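Local coordinates for iron-sulfur cluster co-chaperone protein HscB (Homo sapiens, PDB 3BVO) that acts as a mitochondrial co-chaperone in iron-sulfur cluster assembly and is required for cluster incorporation into the SDHB subunit of succinate dehydrogenase, at residues I119-R124 and K189-S194; D44-M49 and L107-Y112; V73-F78 and D87-H92; Q68-V73 and L95-Y100. All blocks are in the same frame, centred on the assembly; numbering follows the deposited sequence.

Contact 1 (I119-R124 and K189-S194)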
loop_
_atom_site.group_PDB
_atom_site.type_symbol
_atom_site.label_atom_id
_atom_site.label_comp_id
_atom_site.label_asym_id
_atom_site.label_seq_id
_atom_site.Cartn_x
_atom_site.Cartn_y
_atom_site.Cartn_z
ATOM N N ILE A 119 0.966 5.235 14.260
ATOM C CA ILE A 119 -0.059 6.257 14.151
ATOM C C ILE A 119 -1.258 5.657 13.429
ATOM O O ILE A 119 -1.146 5.240 12.258
ATOM C CB ILE A 119 0.479 7.469 13.371
ATOM C CG1 ILE A 119 1.333 8.344 14.292
ATOM C CG2 ILE A 119 -0.663 8.255 12.698
ATOM C CD1 ILE A 119 2.031 9.518 13.609
ATOM N N GLU A 120 -2.390 5.592 14.122
ATOM C CA GLU A 120 -3.615 5.074 13.529
ATOM C C GLU A 120 -4.428 6.219 12.937
ATOM O O GLU A 120 -4.394 7.341 13.441
ATOM C CB GLU A 120 -4.429 4.287 14.560
ATOM C CG GLU A 120 -5.351 3.223 13.961
ATOM C CD GLU A 120 -4.606 2.162 13.163
ATOM O OE1 GLU A 120 -3.570 1.660 13.644
ATOM O OE2 GLU A 120 -5.061 1.825 12.052
ATOM N N ILE A 121 -5.155 5.928 11.866
ATOM C CA ILE A 121 -5.910 6.946 11.145
ATOM C C ILE A 121 -7.415 6.785 11.354
ATOM O O ILE A 121 -7.947 5.681 11.215
ATOM C CB ILE A 121 -5.621 6.913 9.626
ATOM C CG1 ILE A 121 -4.501 5.915 9.291
ATOM C CG2 ILE A 121 -5.342 8.324 9.107
ATOM C CD1 ILE A 121 -4.985 4.475 9.088
ATOM N N PRO A 122 -8.105 7.888 11.694
ATOM C CA PRO A 122 -9.560 7.873 11.796
ATOM C C PRO A 122 -10.165 7.815 10.398
ATOM O O PRO A 122 -9.571 8.334 9.451
ATOM C CB PRO A 122 -9.884 9.216 12.463
ATOM C CG PRO A 122 -8.573 9.775 12.929
ATOM C CD PRO A 122 -7.558 9.217 12.005
ATOM N N GLU A 123 -11.333 7.189 10.272
ATOM C CA GLU A 123 -11.896 6.894 8.957
ATOM C C GLU A 123 -12.470 8.133 8.263
ATOM O O GLU A 123 -13.679 8.392 8.310
ATOM C CB GLU A 123 -12.923 5.765 9.047
ATOM C CG GLU A 123 -13.052 4.958 7.760
ATOM C CD GLU A 123 -13.815 3.655 7.962
ATOM O OE1 GLU A 123 -13.479 2.880 8.923
ATOM O OE2 GLU A 123 -14.751 3.405 7.142
ATOM N N ARG A 124 -11.571 8.890 7.630
ATOM C CA ARG A 124 -11.902 10.080 6.841
ATOM C C ARG A 124 -12.754 11.075 7.642
ATOM O O ARG A 124 -13.712 11.651 7.115
ATOM C CB ARG A 124 -12.590 9.661 5.531
ATOM C CG ARG A 124 -12.469 10.637 4.366
ATOM C CD ARG A 124 -13.082 10.032 3.107
ATOM N NE ARG A 124 -13.602 11.046 2.184
ATOM C CZ ARG A 124 -14.885 11.393 2.077
ATOM N NH1 ARG A 124 -15.246 12.323 1.203
ATOM N NH2 ARG A 124 -15.814 10.819 2.834
ATOM N N LYS A 189 -5.812 14.225 3.347
ATOM C CA LYS A 189 -6.285 15.044 2.243
ATOM C C LYS A 189 -6.293 14.215 0.990
ATOM O O LYS A 189 -7.262 14.196 0.258
ATOM C CB LYS A 189 -5.421 16.289 2.044
ATOM C CG LYS A 189 -5.656 17.393 3.060
ATOM C CD LYS A 189 -4.917 18.648 2.664
ATOM C CE LYS A 189 -4.921 19.681 3.776
ATOM N NZ LYS A 189 -4.307 20.953 3.299
HETATM N N MSE A 190 -5.210 13.501 0.756
HETATM C CA MSE A 190 -5.097 12.711 -0.455
HETATM C C MSE A 190 -6.215 11.687 -0.553
HETATM O O MSE A 190 -6.612 11.295 -1.658
HETATM C CB MSE A 190 -3.748 12.031 -0.525
HETATM C CG MSE A 190 -2.619 12.972 -0.851
HETATM SE SE MSE A 190 -0.891 12.060 -0.648
HETATM C CE MSE A 190 -1.275 10.392 -1.628
ATOM N N ARG A 191 -6.742 11.272 0.592
ATOM C CA ARG A 191 -7.857 10.349 0.574
ATOM C C ARG A 191 -9.074 10.984 -0.129
ATOM O O ARG A 191 -9.707 10.341 -0.982
ATOM C CB ARG A 191 -8.197 9.842 1.976
ATOM C CG ARG A 191 -8.639 8.384 1.960
ATOM C CD ARG A 191 -9.278 7.933 3.254
ATOM N NE ARG A 191 -8.557 8.447 4.408
ATOM C CZ ARG A 191 -8.385 7.800 5.555
ATOM N NH1 ARG A 191 -7.706 8.383 6.537
ATOM N NH2 ARG A 191 -8.871 6.578 5.723
ATOM N N TYR A 192 -9.370 12.245 0.204
ATOM C CA TYR A 192 -10.437 12.990 -0.460
ATOM C C TYR A 192 -10.289 12.999 -1.964
ATOM O O TYR A 192 -11.190 12.575 -2.693
ATOM C CB TYR A 192 -10.539 14.416 0.067
ATOM C CG TYR A 192 -11.236 14.475 1.402
ATOM C CD1 TYR A 192 -12.640 14.499 1.487
ATOM C CD2 TYR A 192 -10.502 14.486 2.593
ATOM C CE1 TYR A 192 -13.286 14.542 2.734
ATOM C CE2 TYR A 192 -11.139 14.531 3.838
ATOM C CZ TYR A 192 -12.523 14.555 3.900
ATOM O OH TYR A 192 -13.141 14.598 5.129
ATOM N N PHE A 193 -9.143 13.456 -2.436
ATOM C CA PHE A 193 -8.958 13.581 -3.863
ATOM C C PHE A 193 -9.017 12.258 -4.606
ATOM O O PHE A 193 -9.462 12.240 -5.743
ATOM C CB PHE A 193 -7.711 14.395 -4.190
ATOM C CG PHE A 193 -7.899 15.870 -3.976
ATOM C CD1 PHE A 193 -8.158 16.378 -2.700
ATOM C CD2 PHE A 193 -7.844 16.749 -5.040
ATOM C CE1 PHE A 193 -8.361 17.742 -2.490
ATOM C CE2 PHE A 193 -8.042 18.116 -4.838
ATOM C CZ PHE A 193 -8.298 18.611 -3.557
ATOM N N SER A 194 -8.623 11.156 -3.965
ATOM C CA SER A 194 -8.764 9.822 -4.572
ATOM C C SER A 194 -10.208 9.491 -4.866
ATOM O O SER A 194 -10.538 9.076 -5.973
ATOM C CB SER A 194 -8.194 8.746 -3.673
ATOM O OG SER A 194 -6.796 8.880 -3.621
#
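The loop between helix 106-116 and helix 131-146 lies against helix 180-203, where two arginines, R124 from the loop and R191 from the helix, reach across in opposite directions. R124 extends over the ring of Y192. Its NE stands 3.5 Å above the ring plane, displaced toward the rim, and its CG makes a CH-pi contact, 4.3 Å from the centroid. With chi1 at -155°, CG lies opposite the backbone N, and the straight chain beyond carries the guanidinium across the aromatic surface, tilted 46° against it. Arginine suits this exposed place because its long chain lays both a methylene and the flat guanidinium over the ring. R191 answers from the helix: R124 N lies 3.9 Å above the centre of its guanidinium plane, and I121 CG2 meets its edge, 3.5 Å from NH1. The hydroxyl of Y192 is hydrogen-bonded to D126. Around this patch, I121 leans on L111 of helix 106-116, while the ring of Y192 meets F133 of helix 131-146 edge-to-face.

Contact 2 (D44-M49 and L107-Y112)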
loop_
_atom_site.group_PDB
_atom_site.type_symbol
_atom_site.label_atom_id
_atom_site.label_comp_id
_atom_site.label_asym_id
_atom_site.label_seq_id
_atom_site.Cartn_x
_atom_site.Cartn_y
_atom_site.Cartn_z
ATOM N N ASP A 44 7.301 -6.705 8.378
ATOM C CA ASP A 44 6.545 -5.644 7.725
ATOM C C ASP A 44 6.607 -5.803 6.202
ATOM O O ASP A 44 7.393 -6.607 5.675
ATOM C CB ASP A 44 7.015 -4.257 8.190
ATOM C CG ASP A 44 8.288 -3.775 7.480
ATOM O OD1 ASP A 44 8.356 -3.846 6.228
ATOM O OD2 ASP A 44 9.213 -3.278 8.174
ATOM N N TYR A 45 5.788 -5.031 5.494
ATOM C CA TYR A 45 5.721 -5.111 4.043
ATOM C C TYR A 45 6.992 -4.638 3.319
ATOM O O TYR A 45 7.373 -5.209 2.300
ATOM C CB TYR A 45 4.503 -4.343 3.534
ATOM C CG TYR A 45 3.149 -4.983 3.817
ATOM C CD1 TYR A 45 3.016 -6.359 4.016
ATOM C CD2 TYR A 45 1.995 -4.208 3.828
ATOM C CE1 TYR A 45 1.783 -6.925 4.235
ATOM C CE2 TYR A 45 0.771 -4.760 4.051
ATOM C CZ TYR A 45 0.659 -6.117 4.254
ATOM O OH TYR A 45 -0.592 -6.656 4.479
ATOM N N PHE A 46 7.651 -3.607 3.832
ATOM C CA PHE A 46 8.860 -3.117 3.186
ATOM C C PHE A 46 9.952 -4.178 3.198
ATOM O O PHE A 46 10.715 -4.323 2.236
ATOM C CB PHE A 46 9.339 -1.832 3.854
ATOM C CG PHE A 46 8.429 -0.662 3.613
ATOM C CD1 PHE A 46 8.490 0.046 2.410
ATOM C CD2 PHE A 46 7.502 -0.277 4.579
ATOM C CE1 PHE A 46 7.643 1.113 2.173
ATOM C CE2 PHE A 46 6.652 0.791 4.347
ATOM C CZ PHE A 46 6.714 1.486 3.142
ATOM N N SER A 47 10.010 -4.919 4.299
ATOM C CA SER A 47 10.968 -5.996 4.451
ATOM C C SER A 47 10.629 -7.119 3.487
ATOM O O SER A 47 11.502 -7.615 2.761
ATOM C CB SER A 47 10.969 -6.510 5.892
ATOM O OG SER A 47 11.613 -7.770 5.975
ATOM N N LEU A 48 9.356 -7.505 3.479
ATOM C CA LEU A 48 8.894 -8.598 2.631
ATOM C C LEU A 48 9.103 -8.258 1.175
ATOM O O LEU A 48 9.341 -9.131 0.373
ATOM C CB LEU A 48 7.418 -8.935 2.895
ATOM C CG LEU A 48 6.753 -10.044 2.063
ATOM C CD1 LEU A 48 7.371 -11.381 2.331
ATOM C CD2 LEU A 48 5.274 -10.115 2.322
HETATM N N MSE A 49 9.029 -6.982 0.837
HETATM C CA MSE A 49 9.222 -6.574 -0.537
HETATM C C MSE A 49 10.649 -6.144 -0.781
HETATM O O MSE A 49 10.969 -5.621 -1.849
HETATM C CB MSE A 49 8.235 -5.474 -0.903
HETATM C CG MSE A 49 6.806 -6.005 -1.070
HETATM SE SE MSE A 49 6.648 -7.271 -2.579
HETATM C CE MSE A 49 5.566 -8.601 -1.684
ATOM N N LEU A 107 -0.750 6.222 -2.030
ATOM C CA LEU A 107 -1.672 6.489 -0.932
ATOM C C LEU A 107 -1.584 5.427 0.150
ATOM O O LEU A 107 -1.311 5.761 1.312
ATOM C CB LEU A 107 -3.115 6.653 -1.418
ATOM C CG LEU A 107 -4.188 7.027 -0.383
ATOM C CD1 LEU A 107 -3.883 8.336 0.335
ATOM C CD2 LEU A 107 -5.544 7.105 -1.030
ATOM N N SER A 108 -1.798 4.163 -0.218
ATOM C CA SER A 108 -1.782 3.081 0.776
ATOM C C SER A 108 -0.410 2.954 1.391
ATOM O O SER A 108 -0.279 2.604 2.559
ATOM C CB SER A 108 -2.174 1.752 0.163
ATOM O OG SER A 108 -1.476 1.569 -1.049
ATOM N N ARG A 109 0.613 3.248 0.602
ATOM C CA ARG A 109 1.968 3.283 1.105
ATOM C C ARG A 109 2.119 4.318 2.228
ATOM O O ARG A 109 2.538 3.987 3.335
ATOM C CB ARG A 109 2.909 3.608 -0.029
ATOM C CG ARG A 109 4.338 3.336 0.275
ATOM C CD ARG A 109 5.194 3.935 -0.783
ATOM N NE ARG A 109 4.653 3.699 -2.122
ATOM C CZ ARG A 109 4.988 4.419 -3.184
ATOM N NH1 ARG A 109 4.460 4.150 -4.368
ATOM N NH2 ARG A 109 5.849 5.417 -3.055
ATOM N N GLY A 110 1.771 5.568 1.950
ATOM C CA GLY A 110 1.710 6.586 2.996
ATOM C C GLY A 110 0.998 6.112 4.270
ATOM O O GLY A 110 1.558 6.176 5.373
ATOM N N LEU A 111 -0.231 5.623 4.137
ATOM C CA LEU A 111 -0.973 5.206 5.321
ATOM C C LEU A 111 -0.317 4.044 6.044
ATOM O O LEU A 111 -0.338 3.994 7.275
ATOM C CB LEU A 111 -2.411 4.858 4.975
ATOM C CG LEU A 111 -3.198 6.042 4.434
ATOM C CD1 LEU A 111 -4.543 5.584 3.873
ATOM C CD2 LEU A 111 -3.347 7.127 5.504
ATOM N N TYR A 112 0.263 3.111 5.288
ATOM C CA TYR A 112 0.946 1.970 5.896
ATOM C C TYR A 112 2.206 2.420 6.604
ATOM O O TYR A 112 2.549 1.926 7.677
ATOM C CB TYR A 112 1.277 0.890 4.873
ATOM C CG TYR A 112 1.915 -0.333 5.496
ATOM C CD1 TYR A 112 1.186 -1.158 6.364
ATOM C CD2 TYR A 112 3.245 -0.662 5.228
ATOM C CE1 TYR A 112 1.755 -2.269 6.932
ATOM C CE2 TYR A 112 3.840 -1.779 5.811
ATOM C CZ TYR A 112 3.085 -2.578 6.658
ATOM O OH TYR A 112 3.647 -3.689 7.232
#
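An offset aromatic stack, reinforced by one hydrogen bond, joins Y45 of the J domain's short first helix, 45-48, to Y112 of its last, 106-116. The two tyrosine rings have centroids 4.6 Å apart and planes inclined by 29°; Y45 CD2 lies over one face of the Y112 ring, 3.4 Å above its plane. Y112 reaches there because its chi1 of -177° sends CG away from its own backbone N and toward the shorter helix. Y45 thus meets the face of Y112 and F46 its edge, where F46 CE2 is 3.8 Å from Y112 CD2. Beside it, R109 offers CG to F46, whereas its guanidinium is held by the backbone oxygens of L103, L104 and F55. Asp is apt at D44, the N-cap: its OD1 accepts from S47 N at 2.8 Å. Tyrosine is apt at Y112, since a first-turn N-H has no helical acceptor and here the phenol provides one: Y45 N donates to Y112 OH at 3.1 Å, with an N-H...O angle of 158°.

Contact 3 (V73-F78 and D87-H92)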
loop_
_atom_site.group_PDB
_atom_site.type_symbol
_atom_site.label_atom_id
_atom_site.label_comp_id
_atom_site.label_asym_id
_atom_site.label_seq_id
_atom_site.Cartn_x
_atom_site.Cartn_y
_atom_site.Cartn_z
ATOM N N VAL A 73 6.198 -19.191 -3.618
ATOM C CA VAL A 73 5.110 -19.527 -2.690
ATOM C C VAL A 73 3.710 -19.744 -3.286
ATOM O O VAL A 73 2.802 -20.186 -2.577
ATOM C CB VAL A 73 4.999 -18.500 -1.542
ATOM C CG1 VAL A 73 6.289 -18.445 -0.752
ATOM C CG2 VAL A 73 4.611 -17.128 -2.075
ATOM N N HIS A 74 3.532 -19.442 -4.569
ATOM C CA HIS A 74 2.216 -19.555 -5.200
ATOM C C HIS A 74 1.633 -20.975 -5.165
ATOM O O HIS A 74 2.325 -21.936 -5.507
ATOM C CB HIS A 74 2.239 -19.032 -6.638
ATOM C CG HIS A 74 0.873 -18.783 -7.198
ATOM N ND1 HIS A 74 0.169 -19.739 -7.900
ATOM C CD2 HIS A 74 0.065 -17.697 -7.128
ATOM C CE1 HIS A 74 -1.003 -19.245 -8.254
ATOM N NE2 HIS A 74 -1.092 -18.008 -7.800
ATOM N N PRO A 75 0.349 -21.105 -4.771
ATOM C CA PRO A 75 -0.264 -22.411 -4.503
ATOM C C PRO A 75 -0.178 -23.433 -5.642
ATOM O O PRO A 75 -0.267 -24.639 -5.378
ATOM C CB PRO A 75 -1.721 -22.054 -4.197
ATOM C CG PRO A 75 -1.652 -20.670 -3.692
ATOM C CD PRO A 75 -0.614 -20.015 -4.537
ATOM N N ASP A 76 0.003 -22.946 -6.873
ATOM C CA ASP A 76 0.179 -23.785 -8.058
ATOM C C ASP A 76 1.296 -24.825 -7.909
ATOM O O ASP A 76 1.139 -25.985 -8.322
ATOM C CB ASP A 76 0.452 -22.908 -9.282
ATOM C CG ASP A 76 -0.811 -22.265 -9.835
ATOM O OD1 ASP A 76 -1.739 -22.008 -9.037
ATOM O OD2 ASP A 76 -0.878 -22.014 -11.066
ATOM N N PHE A 77 2.411 -24.404 -7.311
ATOM C CA PHE A 77 3.561 -25.279 -7.094
ATOM C C PHE A 77 3.363 -26.234 -5.919
ATOM O O PHE A 77 4.166 -27.150 -5.722
ATOM C CB PHE A 77 4.828 -24.448 -6.885
ATOM C CG PHE A 77 4.969 -23.314 -7.855
ATOM C CD1 PHE A 77 5.336 -23.550 -9.181
ATOM C CD2 PHE A 77 4.733 -22.008 -7.445
ATOM C CE1 PHE A 77 5.467 -22.502 -10.083
ATOM C CE2 PHE A 77 4.859 -20.950 -8.335
ATOM C CZ PHE A 77 5.232 -21.196 -9.659
ATOM N N PHE A 78 2.290 -26.033 -5.156
ATOM C CA PHE A 78 2.014 -26.852 -3.977
ATOM C C PHE A 78 0.742 -27.724 -4.052
ATOM O O PHE A 78 0.324 -28.325 -3.053
ATOM C CB PHE A 78 2.054 -25.977 -2.728
ATOM C CG PHE A 78 3.391 -25.353 -2.497
ATOM C CD1 PHE A 78 4.374 -26.029 -1.787
ATOM C CD2 PHE A 78 3.691 -24.105 -3.020
ATOM C CE1 PHE A 78 5.627 -25.461 -1.585
ATOM C CE2 PHE A 78 4.940 -23.535 -2.821
ATOM C CZ PHE A 78 5.907 -24.215 -2.104
ATOM N N ASP A 87 -1.434 -24.990 2.960
ATOM C CA ASP A 87 -1.808 -23.950 3.906
ATOM C C ASP A 87 -0.869 -22.771 3.861
ATOM O O ASP A 87 -1.285 -21.663 3.516
ATOM C CB ASP A 87 -1.828 -24.503 5.324
ATOM C CG ASP A 87 -3.200 -24.455 5.937
ATOM O OD1 ASP A 87 -3.710 -23.313 6.117
ATOM O OD2 ASP A 87 -3.756 -25.551 6.236
ATOM N N PHE A 88 0.395 -23.012 4.201
ATOM C CA PHE A 88 1.380 -21.946 4.276
ATOM C C PHE A 88 1.629 -21.269 2.940
ATOM O O PHE A 88 1.875 -20.067 2.900
ATOM C CB PHE A 88 2.699 -22.470 4.820
ATOM C CG PHE A 88 2.632 -22.923 6.235
ATOM C CD1 PHE A 88 1.794 -22.292 7.150
ATOM C CD2 PHE A 88 3.441 -23.968 6.669
ATOM C CE1 PHE A 88 1.743 -22.715 8.465
ATOM C CE2 PHE A 88 3.398 -24.395 7.992
ATOM C CZ PHE A 88 2.544 -23.766 8.887
ATOM N N SER A 89 1.581 -22.051 1.860
ATOM C CA SER A 89 1.735 -21.535 0.496
ATOM C C SER A 89 0.652 -20.512 0.182
ATOM O O SER A 89 0.930 -19.468 -0.397
ATOM C CB SER A 89 1.702 -22.687 -0.512
ATOM O OG SER A 89 1.269 -22.269 -1.790
ATOM N N GLU A 90 -0.578 -20.828 0.581
ATOM C CA GLU A 90 -1.714 -19.918 0.482
ATOM C C GLU A 90 -1.523 -18.698 1.400
ATOM O O GLU A 90 -1.719 -17.550 0.974
ATOM C CB GLU A 90 -3.014 -20.675 0.797
ATOM C CG GLU A 90 -4.218 -19.825 1.174
ATOM C CD GLU A 90 -4.967 -19.303 -0.026
ATOM O OE1 GLU A 90 -4.451 -18.396 -0.711
ATOM O OE2 GLU A 90 -6.086 -19.793 -0.278
ATOM N N LYS A 91 -1.126 -18.933 2.648
ATOM C CA LYS A 91 -0.921 -17.813 3.565
ATOM C C LYS A 91 0.101 -16.813 3.014
ATOM O O LYS A 91 -0.259 -15.662 2.771
ATOM C CB LYS A 91 -0.595 -18.288 4.984
ATOM C CG LYS A 91 -1.802 -18.923 5.664
ATOM C CD LYS A 91 -1.613 -19.226 7.146
ATOM C CE LYS A 91 -2.927 -19.763 7.741
ATOM N NZ LYS A 91 -2.904 -19.842 9.230
ATOM N N HIS A 92 1.340 -17.267 2.789
ATOM C CA HIS A 92 2.408 -16.481 2.153
ATOM C C HIS A 92 1.917 -15.691 0.932
ATOM O O HIS A 92 2.052 -14.460 0.892
ATOM C CB HIS A 92 3.542 -17.396 1.684
ATOM C CG HIS A 92 4.540 -17.742 2.743
ATOM N ND1 HIS A 92 5.468 -16.841 3.216
ATOM C CD2 HIS A 92 4.784 -18.905 3.390
ATOM C CE1 HIS A 92 6.225 -17.424 4.127
ATOM N NE2 HIS A 92 5.827 -18.675 4.255
#
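S89 docks its hydroxyl under the turn that carries H74, P75 and D76, the HPD signature through which J domains stimulate their Hsp70 partners. The tight part centres on S89 OG, which donates to V73 O at 2.7 Å, the hydroxyl lying 30° off the carbonyl plane. A chi1 of 154° swings OG away from the backbone N and toward the turn, where P75 CA and F78 CD2 also close in, the latter at 3.3 Å. Serine is small enough to fit there and can satisfy a carbonyl at a helix end. Alongside, V73 CB packs on H92 CB at 3.7 Å, the two side chains crossing at about a right angle. The outer side is looser. P75 CG comes only within 4.2 Å of E90 CA, E90 is exposed, and the side chains of H74 and D76 start out away from 87-92. The turn follows helix 59-73 and fastens its end to helix 83-104, whose H92 is hydrogen-bonded through NE2 to Q37 O and packs on L36 and P39.

Contact 4 (Q68-V73 and L95-Y100)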
loop_
_atom_site.group_PDB
_atom_site.type_symbol
_atom_site.label_atom_id
_atom_site.label_comp_id
_atom_site.label_asym_id
_atom_site.label_seq_id
_atom_site.Cartn_x
_atom_site.Cartn_y
_atom_site.Cartn_z
ATOM N N GLN A 68 9.598 -12.803 -8.069
ATOM C CA GLN A 68 10.512 -13.728 -7.393
ATOM C C GLN A 68 9.760 -14.537 -6.341
ATOM O O GLN A 68 9.846 -15.768 -6.309
ATOM C CB GLN A 68 11.664 -12.986 -6.705
ATOM C CG GLN A 68 12.661 -12.306 -7.622
ATOM C CD GLN A 68 13.614 -11.373 -6.872
ATOM O OE1 GLN A 68 13.444 -11.099 -5.674
ATOM N NE2 GLN A 68 14.624 -10.879 -7.583
ATOM N N LEU A 69 9.024 -13.829 -5.487
ATOM C CA LEU A 69 8.365 -14.460 -4.359
ATOM C C LEU A 69 7.225 -15.333 -4.834
ATOM O O LEU A 69 7.026 -16.442 -4.316
ATOM C CB LEU A 69 7.888 -13.427 -3.331
ATOM C CG LEU A 69 9.013 -12.581 -2.732
ATOM C CD1 LEU A 69 8.480 -11.621 -1.680
ATOM C CD2 LEU A 69 10.102 -13.472 -2.151
ATOM N N GLN A 70 6.497 -14.851 -5.836
ATOM C CA GLN A 70 5.334 -15.581 -6.319
ATOM C C GLN A 70 5.769 -16.852 -7.051
ATOM O O GLN A 70 4.997 -17.798 -7.199
ATOM C CB GLN A 70 4.428 -14.691 -7.174
ATOM C CG GLN A 70 2.926 -14.925 -6.951
ATOM C CD GLN A 70 2.531 -15.089 -5.472
ATOM O OE1 GLN A 70 2.734 -16.153 -4.881
ATOM N NE2 GLN A 70 1.935 -14.046 -4.888
ATOM N N ARG A 71 7.030 -16.869 -7.466
ATOM C CA ARG A 71 7.656 -18.051 -8.032
ATOM C C ARG A 71 7.874 -19.098 -6.928
ATOM O O ARG A 71 7.873 -20.299 -7.193
ATOM C CB ARG A 71 8.984 -17.660 -8.692
ATOM C CG ARG A 71 9.450 -18.589 -9.808
ATOM C CD ARG A 71 10.749 -18.097 -10.478
ATOM N NE ARG A 71 10.530 -16.978 -11.403
ATOM C CZ ARG A 71 10.975 -15.730 -11.227
ATOM N NH1 ARG A 71 10.698 -14.803 -12.136
ATOM N NH2 ARG A 71 11.697 -15.398 -10.156
ATOM N N LEU A 72 8.031 -18.635 -5.690
ATOM C CA LEU A 72 8.404 -19.503 -4.574
ATOM C C LEU A 72 7.218 -20.022 -3.798
ATOM O O LEU A 72 7.232 -21.164 -3.356
ATOM C CB LEU A 72 9.337 -18.770 -3.609
ATOM C CG LEU A 72 10.731 -18.398 -4.113
ATOM C CD1 LEU A 72 11.374 -17.387 -3.181
ATOM C CD2 LEU A 72 11.607 -19.637 -4.274
ATOM N N VAL A 73 6.198 -19.191 -3.618
ATOM C CA VAL A 73 5.110 -19.527 -2.690
ATOM C C VAL A 73 3.710 -19.744 -3.286
ATOM O O VAL A 73 2.802 -20.186 -2.577
ATOM C CB VAL A 73 4.999 -18.500 -1.542
ATOM C CG1 VAL A 73 6.289 -18.445 -0.752
ATOM C CG2 VAL A 73 4.611 -17.128 -2.075
ATOM N N LEU A 95 -0.159 -12.817 1.665
ATOM C CA LEU A 95 0.611 -11.711 2.252
ATOM C C LEU A 95 1.363 -10.997 1.144
ATOM O O LEU A 95 1.335 -9.772 1.056
ATOM C CB LEU A 95 1.602 -12.177 3.326
ATOM C CG LEU A 95 1.139 -12.858 4.621
ATOM C CD1 LEU A 95 2.313 -13.574 5.255
ATOM C CD2 LEU A 95 0.520 -11.875 5.610
ATOM N N VAL A 96 2.013 -11.770 0.280
ATOM C CA VAL A 96 2.779 -11.204 -0.824
ATOM C C VAL A 96 1.909 -10.248 -1.632
ATOM O O VAL A 96 2.322 -9.125 -1.935
ATOM C CB VAL A 96 3.375 -12.302 -1.715
ATOM C CG1 VAL A 96 4.041 -11.699 -2.941
ATOM C CG2 VAL A 96 4.379 -13.131 -0.924
ATOM N N ASN A 97 0.693 -10.682 -1.945
ATOM C CA ASN A 97 -0.261 -9.817 -2.627
ATOM C C ASN A 97 -0.542 -8.538 -1.860
ATOM O O ASN A 97 -0.514 -7.459 -2.446
ATOM C CB ASN A 97 -1.574 -10.546 -2.902
ATOM C CG ASN A 97 -1.439 -11.597 -3.972
ATOM O OD1 ASN A 97 -0.553 -11.528 -4.832
ATOM N ND2 ASN A 97 -2.324 -12.584 -3.930
ATOM N N ASP A 98 -0.808 -8.660 -0.559
ATOM C CA ASP A 98 -1.136 -7.498 0.258
ATOM C C ASP A 98 -0.025 -6.478 0.166
ATOM O O ASP A 98 -0.221 -5.393 -0.379
ATOM C CB ASP A 98 -1.364 -7.883 1.715
ATOM C CG ASP A 98 -2.650 -8.638 1.926
ATOM O OD1 ASP A 98 -3.564 -8.545 1.070
ATOM O OD2 ASP A 98 -2.746 -9.327 2.967
ATOM N N ALA A 99 1.144 -6.841 0.684
ATOM C CA ALA A 99 2.333 -6.021 0.572
ATOM C C ALA A 99 2.419 -5.348 -0.815
ATOM O O ALA A 99 2.433 -4.117 -0.933
ATOM C CB ALA A 99 3.563 -6.865 0.849
ATOM N N TYR A 100 2.437 -6.146 -1.866
ATOM C CA TYR A 100 2.603 -5.561 -3.169
ATOM C C TYR A 100 1.591 -4.432 -3.447
ATOM O O TYR A 100 1.996 -3.286 -3.692
ATOM C CB TYR A 100 2.539 -6.617 -4.259
ATOM C CG TYR A 100 2.641 -6.011 -5.622
ATOM C CD1 TYR A 100 3.795 -5.309 -6.005
ATOM C CD2 TYR A 100 1.589 -6.110 -6.532
ATOM C CE1 TYR A 100 3.912 -4.735 -7.271
ATOM C CE2 TYR A 100 1.692 -5.537 -7.815
ATOM C CZ TYR A 100 2.860 -4.855 -8.171
ATOM O OH TYR A 100 2.985 -4.293 -9.415
#
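Two side-chain amides, those of Q70 and N97, approach each other at the margin of this helix pair with their planes 57° apart. V96 CG1 lies over one side of the Q70 amide, 3.7 Å from NE2, while N97 OD1 comes toward the NE2 end, only a little off the plane, at 3.5 Å from the same nitrogen, which is proximity rather than a hydrogen bond. The firm polar partners lie elsewhere: Q70 OE1 is bonded to the hydroxyl of S93, and N97 OD1 to the hydroxyl of Y66, whose ring also stacks on Y100. A bend at chi2 (43°) folds the glutamine chain so that its amide travels along V96.

Inside this polar margin the contact is aliphatic. The two helix segments run antiparallel, at 165° with axes 10.7 Å apart, as in the central helical hairpin of J domains. V96 uses both branches: CG1 faces L69 CB at 4.2 Å, and CG2 meets V73 CG2 at the same distance. A beta-branched valine suits the site because its two methyls diverge close to the backbone and can serve two neighbours at once. L69 extends the apolar surface toward F28.

Dispersion between V96, V73 and L69 thus holds the buried interior, while each helix sends an amide oxygen to a hydroxyl of the other, Q70 to S93 and N97 to Y66.

Overall arrangement
Contacts 2, 3 and 4 all belong to the J domain. Contacts 3 and 4, with centres 10 Å apart, share V73 and helix 83-104, so the HPD turn sits at the end of the helical hairpin. Contact 2, 13 Å from contact 4, closes the chain around both and touches the hairpin where Y45 meets D98 and A99. Contact 1 sets loop 119-124 on helix 180-203; it touches contact 2, and with it the J domain, through L107 and L111 but lies 33 Å from contact 3, centre to centre. The zinc, held by C13, C16, C30 and C33, is nearer the HPD end: the side chain of H92 is about 13 Å from it.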